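Local coordinates for putative transcriptional regulator, sugar-binding family (Arthrobacter aurescens, PDB 3NZE), which probably binds DNA and carbohydrate as a transcriptional regulator of the SorC family, at residues 114-126 with 135-148. Residues are numbered along the deposited sequence; the frame is centred on the assembly and turned at random.
Sequences GARVEQFPVPAFF and MWNERSVQRILDLQ
Met135, a selenomethionine, folds back on itself so that its terminal CE lies 3.5 Å from Val122 CG1, while its CG rests near the Phe126 ring. Next, the indole of Trp136 joins Phe120 and Phe126 in an aromatic cluster; its CZ3 lies at the edge of the Phe126 ring, 3.6 Å from Phe126 CE2, and its CH2 approaches Phe120 CZ. Val141 divides its branches: CG1 touches Phe120 CE1 and CG2 touches Val122 CG1. One turn on, Ile144 sends CG2 to within 3.5 Å of Phe120 CD1, and its CD1 lies against Gln119 O. With CG anti to the backbone N (chi1 -162°), the Phe120 ring is carried to the helix. Leu145 CD2 touches Phe120 CZ, and Leu147 CD1 packs 3.5 Å from CG of Glu118, a calcium-binding residue of this protein though no ion is bound here. Finally Gln148 NE2 lies over one Phe120 face, opposite Val122 CG2, and donates to Gln87 O. Were Phe120 an alanine, a gap would probably open among Trp136, Val141, Ile144 and Leu145, and Gln148 NE2 would lose its ring face. Apolar packing, without a cross-segment hydrogen bond, thus holds helix 139-149 against the chain leaving strand 116-118, which pairs in parallel with strand 84-87; Ile144 also touches Val86 of that strand.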
loop_
_atom_site.group_PDB
_atom_site.type_symbol
_atom_site.label_atom_id
_atom_site.label_comp_id
_atom_site.label_asym_id
_atom_site.label_seq_id
_atom_site.Cartn_x
_atom_site.Cartn_y
_atom_site.Cartn_z
ATOM N N GLY A 114 -4.094 13.484 15.713
ATOM C CA GLY A 114 -3.355 14.579 16.310
ATOM C C GLY A 114 -1.862 14.391 16.117
ATOM O O GLY A 114 -1.057 14.800 16.955
ATOM N N ALA A 115 -1.500 13.771 15.000
ATOM C CA ALA A 115 -0.115 13.439 14.695
ATOM C C ALA A 115 0.487 14.472 13.762
ATOM O O ALA A 115 -0.200 15.011 12.900
ATOM C CB ALA A 115 -0.034 12.056 14.055
ATOM N N ARG A 116 1.776 14.738 13.925
ATOM C CA ARG A 116 2.462 15.636 13.008
ATOM C C ARG A 116 2.654 14.957 11.662
ATOM O O ARG A 116 2.989 13.775 11.597
ATOM C CB ARG A 116 3.817 16.067 13.564
ATOM C CG ARG A 116 4.509 17.092 12.678
ATOM C CD ARG A 116 5.820 17.562 13.279
ATOM N NE ARG A 116 6.945 16.710 12.903
ATOM C CZ ARG A 116 7.640 15.963 13.753
ATOM N NH1 ARG A 116 7.323 15.950 15.042
ATOM N NH2 ARG A 116 8.656 15.234 13.312
ATOM N N VAL A 117 2.461 15.717 10.590
ATOM C CA VAL A 117 2.598 15.185 9.244
ATOM C C VAL A 117 3.988 15.471 8.668
ATOM O O VAL A 117 4.458 16.606 8.688
ATOM C CB VAL A 117 1.524 15.772 8.309
ATOM C CG1 VAL A 117 1.799 15.392 6.870
ATOM C CG2 VAL A 117 0.132 15.305 8.738
ATOM N N GLU A 118 4.643 14.435 8.154
ATOM C CA GLU A 118 5.919 14.606 7.470
ATOM C C GLU A 118 5.836 14.121 6.030
ATOM O O GLU A 118 5.707 12.926 5.757
ATOM C CB GLU A 118 7.039 13.867 8.199
ATOM C CG GLU A 118 7.353 14.433 9.588
ATOM C CD GLU A 118 8.121 15.746 9.534
ATOM O OE1 GLU A 118 8.565 16.143 8.433
ATOM O OE2 GLU A 118 8.288 16.376 10.600
ATOM N N GLN A 119 5.925 15.057 5.100
ATOM C CA GLN A 119 5.831 14.709 3.691
ATOM C C GLN A 119 7.180 14.563 3.007
ATOM O O GLN A 119 8.226 14.932 3.548
ATOM C CB GLN A 119 4.925 15.697 2.950
ATOM C CG GLN A 119 3.499 15.585 3.451
ATOM C CD GLN A 119 2.483 16.130 2.488
ATOM O OE1 GLN A 119 1.832 17.130 2.778
ATOM N NE2 GLN A 119 2.326 15.469 1.334
ATOM N N PHE A 120 7.129 14.033 1.792
ATOM C CA PHE A 120 8.290 13.509 1.087
ATOM C C PHE A 120 8.433 14.367 -0.176
ATOM O O PHE A 120 7.633 14.236 -1.099
ATOM C CB PHE A 120 7.963 12.052 0.728
ATOM C CG PHE A 120 9.158 11.188 0.376
ATOM C CD1 PHE A 120 10.447 11.536 0.740
ATOM C CD2 PHE A 120 8.965 9.994 -0.301
ATOM C CE1 PHE A 120 11.525 10.711 0.411
ATOM C CE2 PHE A 120 10.022 9.176 -0.637
ATOM C CZ PHE A 120 11.307 9.526 -0.277
ATOM N N PRO A 121 9.440 15.261 -0.213
ATOM C CA PRO A 121 9.492 16.255 -1.302
ATOM C C PRO A 121 10.112 15.696 -2.583
ATOM O O PRO A 121 11.110 16.225 -3.077
ATOM C CB PRO A 121 10.386 17.352 -0.718
ATOM C CG PRO A 121 11.329 16.606 0.153
ATOM C CD PRO A 121 10.479 15.515 0.801
ATOM N N VAL A 122 9.505 14.640 -3.114
ATOM C CA VAL A 122 9.999 13.959 -4.307
ATOM C C VAL A 122 8.806 13.600 -5.196
ATOM O O VAL A 122 7.682 13.445 -4.689
ATOM C CB VAL A 122 10.805 12.682 -3.932
ATOM C CG1 VAL A 122 11.817 12.990 -2.829
ATOM C CG2 VAL A 122 9.884 11.585 -3.487
ATOM N N PRO A 123 9.026 13.487 -6.522
ATOM C CA PRO A 123 7.898 13.198 -7.423
ATOM C C PRO A 123 7.357 11.779 -7.215
ATOM O O PRO A 123 7.914 11.022 -6.423
ATOM C CB PRO A 123 8.509 13.332 -8.827
ATOM C CG PRO A 123 9.847 14.010 -8.634
ATOM C CD PRO A 123 10.295 13.685 -7.253
ATOM N N ALA A 124 6.305 11.418 -7.942
ATOM C CA ALA A 124 5.664 10.112 -7.758
ATOM C C ALA A 124 6.584 8.945 -8.095
ATOM O O ALA A 124 6.452 7.873 -7.528
ATOM C CB ALA A 124 4.379 10.024 -8.601
ATOM N N PHE A 125 7.503 9.170 -9.027
ATOM C CA PHE A 125 8.366 8.118 -9.557
ATOM C C PHE A 125 9.371 8.854 -10.431
ATOM O O PHE A 125 9.092 9.971 -10.881
ATOM C CB PHE A 125 7.523 7.159 -10.411
ATOM C CG PHE A 125 8.128 5.792 -10.591
ATOM C CD1 PHE A 125 7.979 4.827 -9.610
ATOM C CD2 PHE A 125 8.815 5.467 -11.751
ATOM C CE1 PHE A 125 8.523 3.560 -9.771
ATOM C CE2 PHE A 125 9.366 4.200 -11.915
ATOM C CZ PHE A 125 9.209 3.251 -10.926
ATOM N N PHE A 126 10.537 8.261 -10.666
ATOM C CA PHE A 126 11.546 8.914 -11.499
ATOM C C PHE A 126 11.575 8.368 -12.916
ATOM O O PHE A 126 11.420 7.175 -13.127
ATOM C CB PHE A 126 12.932 8.779 -10.870
ATOM C CG PHE A 126 13.078 9.518 -9.580
ATOM C CD1 PHE A 126 13.182 10.903 -9.573
ATOM C CD2 PHE A 126 13.133 8.834 -8.375
ATOM C CE1 PHE A 126 13.323 11.594 -8.386
ATOM C CE2 PHE A 126 13.279 9.525 -7.184
ATOM C CZ PHE A 126 13.362 10.913 -7.190
HETATM N N MSE A 135 18.808 12.533 -6.119
HETATM C CA MSE A 135 17.895 12.939 -5.055
HETATM C C MSE A 135 18.144 12.257 -3.710
HETATM O O MSE A 135 17.895 12.844 -2.655
HETATM C CB MSE A 135 16.442 12.730 -5.486
HETATM C CG MSE A 135 15.955 13.807 -6.435
HETATM SE SE MSE A 135 15.610 15.521 -5.543
HETATM C CE MSE A 135 13.854 15.043 -4.831
ATOM N N TRP A 136 18.629 11.019 -3.739
ATOM C CA TRP A 136 18.888 10.295 -2.503
ATOM C C TRP A 136 20.146 10.804 -1.790
ATOM O O TRP A 136 20.483 10.344 -0.698
ATOM C CB TRP A 136 18.941 8.774 -2.761
ATOM C CG TRP A 136 17.638 8.059 -2.454
ATOM C CD1 TRP A 136 17.490 6.916 -1.726
ATOM C CD2 TRP A 136 16.306 8.461 -2.838
ATOM N NE1 TRP A 136 16.165 6.569 -1.646
ATOM C CE2 TRP A 136 15.416 7.503 -2.313
ATOM C CE3 TRP A 136 15.784 9.534 -3.575
ATOM C CZ2 TRP A 136 14.035 7.575 -2.506
ATOM C CZ3 TRP A 136 14.408 9.609 -3.767
ATOM C CH2 TRP A 136 13.546 8.637 -3.224
ATOM N N ASN A 137 20.827 11.758 -2.420
ATOM C CA ASN A 137 21.976 12.429 -1.822
ATOM C C ASN A 137 21.625 13.816 -1.296
ATOM O O ASN A 137 22.501 14.582 -0.886
ATOM C CB ASN A 137 23.096 12.557 -2.843
ATOM C CG ASN A 137 24.337 11.824 -2.420
ATOM O OD1 ASN A 137 24.528 10.658 -2.763
ATOM N ND2 ASN A 137 25.185 12.496 -1.647
ATOM N N GLU A 138 20.339 14.145 -1.328
ATOM C CA GLU A 138 19.879 15.421 -0.805
ATOM C C GLU A 138 19.496 15.270 0.661
ATOM O O GLU A 138 18.804 14.326 1.028
ATOM C CB GLU A 138 18.669 15.895 -1.607
ATOM C CG GLU A 138 19.018 16.233 -3.053
ATOM C CD GLU A 138 19.766 17.564 -3.175
ATOM O OE1 GLU A 138 19.343 18.536 -2.522
ATOM O OE2 GLU A 138 20.759 17.630 -3.931
ATOM N N ARG A 139 19.912 16.217 1.495
ATOM C CA ARG A 139 19.566 16.141 2.917
ATOM C C ARG A 139 18.055 16.193 3.151
ATOM O O ARG A 139 17.527 15.525 4.039
ATOM C CB ARG A 139 20.283 17.241 3.703
ATOM C CG ARG A 139 21.773 17.003 3.835
ATOM C CD ARG A 139 22.487 18.261 4.282
ATOM N NE ARG A 139 22.208 19.354 3.366
ATOM C CZ ARG A 139 22.500 20.627 3.605
ATOM N NH1 ARG A 139 22.200 21.549 2.706
ATOM N NH2 ARG A 139 23.078 20.977 4.747
ATOM N N SER A 140 17.353 16.983 2.345
ATOM C CA SER A 140 15.914 17.103 2.503
ATOM C C SER A 140 15.255 15.745 2.335
ATOM O O SER A 140 14.291 15.425 3.027
ATOM C CB SER A 140 15.344 18.093 1.487
ATOM O OG SER A 140 15.522 17.591 0.179
ATOM N N VAL A 141 15.781 14.947 1.413
ATOM C CA VAL A 141 15.225 13.626 1.156
ATOM C C VAL A 141 15.662 12.652 2.240
ATOM O O VAL A 141 14.841 11.913 2.790
ATOM C CB VAL A 141 15.624 13.093 -0.230
ATOM C CG1 VAL A 141 15.177 11.648 -0.397
ATOM C CG2 VAL A 141 15.025 13.978 -1.327
ATOM N N GLN A 142 16.951 12.682 2.559
ATOM C CA GLN A 142 17.543 11.752 3.522
ATOM C C GLN A 142 16.887 11.835 4.898
ATOM O O GLN A 142 16.723 10.819 5.575
ATOM C CB GLN A 142 19.054 11.986 3.629
ATOM C CG GLN A 142 19.814 11.556 2.390
ATOM C CD GLN A 142 21.266 12.014 2.384
ATOM O OE1 GLN A 142 21.668 12.885 3.162
ATOM N NE2 GLN A 142 22.059 11.431 1.494
ATOM N N ARG A 143 16.498 13.038 5.315
ATOM C CA ARG A 143 15.861 13.199 6.615
ATOM C C ARG A 143 14.516 12.469 6.656
ATOM O O ARG A 143 14.113 11.937 7.689
ATOM C CB ARG A 143 15.690 14.677 6.956
ATOM C CG ARG A 143 16.999 15.442 7.140
ATOM C CD ARG A 143 17.733 15.036 8.415
ATOM N NE ARG A 143 18.416 13.753 8.285
ATOM C CZ ARG A 143 19.567 13.583 7.641
ATOM N NH1 ARG A 143 20.161 14.615 7.056
ATOM N NH2 ARG A 143 20.120 12.380 7.573
ATOM N N ILE A 144 13.828 12.435 5.521
ATOM C CA ILE A 144 12.590 11.673 5.436
ATOM C C ILE A 144 12.859 10.165 5.349
ATOM O O ILE A 144 12.160 9.376 5.984
ATOM C CB ILE A 144 11.712 12.135 4.258
ATOM C CG1 ILE A 144 11.359 13.614 4.435
ATOM C CG2 ILE A 144 10.433 11.298 4.186
ATOM C CD1 ILE A 144 10.619 13.910 5.728
ATOM N N LEU A 145 13.867 9.767 4.575
ATOM C CA LEU A 145 14.251 8.365 4.517
ATOM C C LEU A 145 14.544 7.848 5.924
ATOM O O LEU A 145 14.217 6.710 6.254
ATOM C CB LEU A 145 15.462 8.161 3.596
ATOM C CG LEU A 145 15.224 8.511 2.122
ATOM C CD1 LEU A 145 16.499 8.375 1.305
ATOM C CD2 LEU A 145 14.097 7.646 1.538
ATOM N N ASP A 146 15.146 8.696 6.756
ATOM C CA ASP A 146 15.508 8.306 8.119
ATOM C C ASP A 146 14.264 8.067 8.977
ATOM O O ASP A 146 14.227 7.142 9.802
ATOM C CB ASP A 146 16.397 9.366 8.776
ATOM C CG ASP A 146 17.789 9.444 8.158
ATOM O OD1 ASP A 146 18.188 8.517 7.422
ATOM O OD2 ASP A 146 18.491 10.444 8.422
ATOM N N LEU A 147 13.255 8.910 8.788
ATOM C CA LEU A 147 11.990 8.763 9.504
ATOM C C LEU A 147 11.292 7.486 9.074
ATOM O O LEU A 147 10.758 6.750 9.899
ATOM C CB LEU A 147 11.062 9.952 9.238
ATOM C CG LEU A 147 11.062 11.074 10.267
ATOM C CD1 LEU A 147 10.034 12.145 9.874
ATOM C CD2 LEU A 147 10.759 10.521 11.649
ATOM N N GLN A 148 11.284 7.239 7.766
ATOM C CA GLN A 148 10.670 6.033 7.234
ATOM C C GLN A 148 11.303 4.800 7.865
ATOM O O GLN A 148 10.605 3.839 8.172
ATOM C CB GLN A 148 10.817 5.971 5.714
ATOM C CG GLN A 148 9.928 6.964 4.965
ATOM C CD GLN A 148 10.227 7.000 3.477
ATOM O OE1 GLN A 148 11.124 6.315 3.006
ATOM N NE2 GLN A 148 9.474 7.815 2.729
#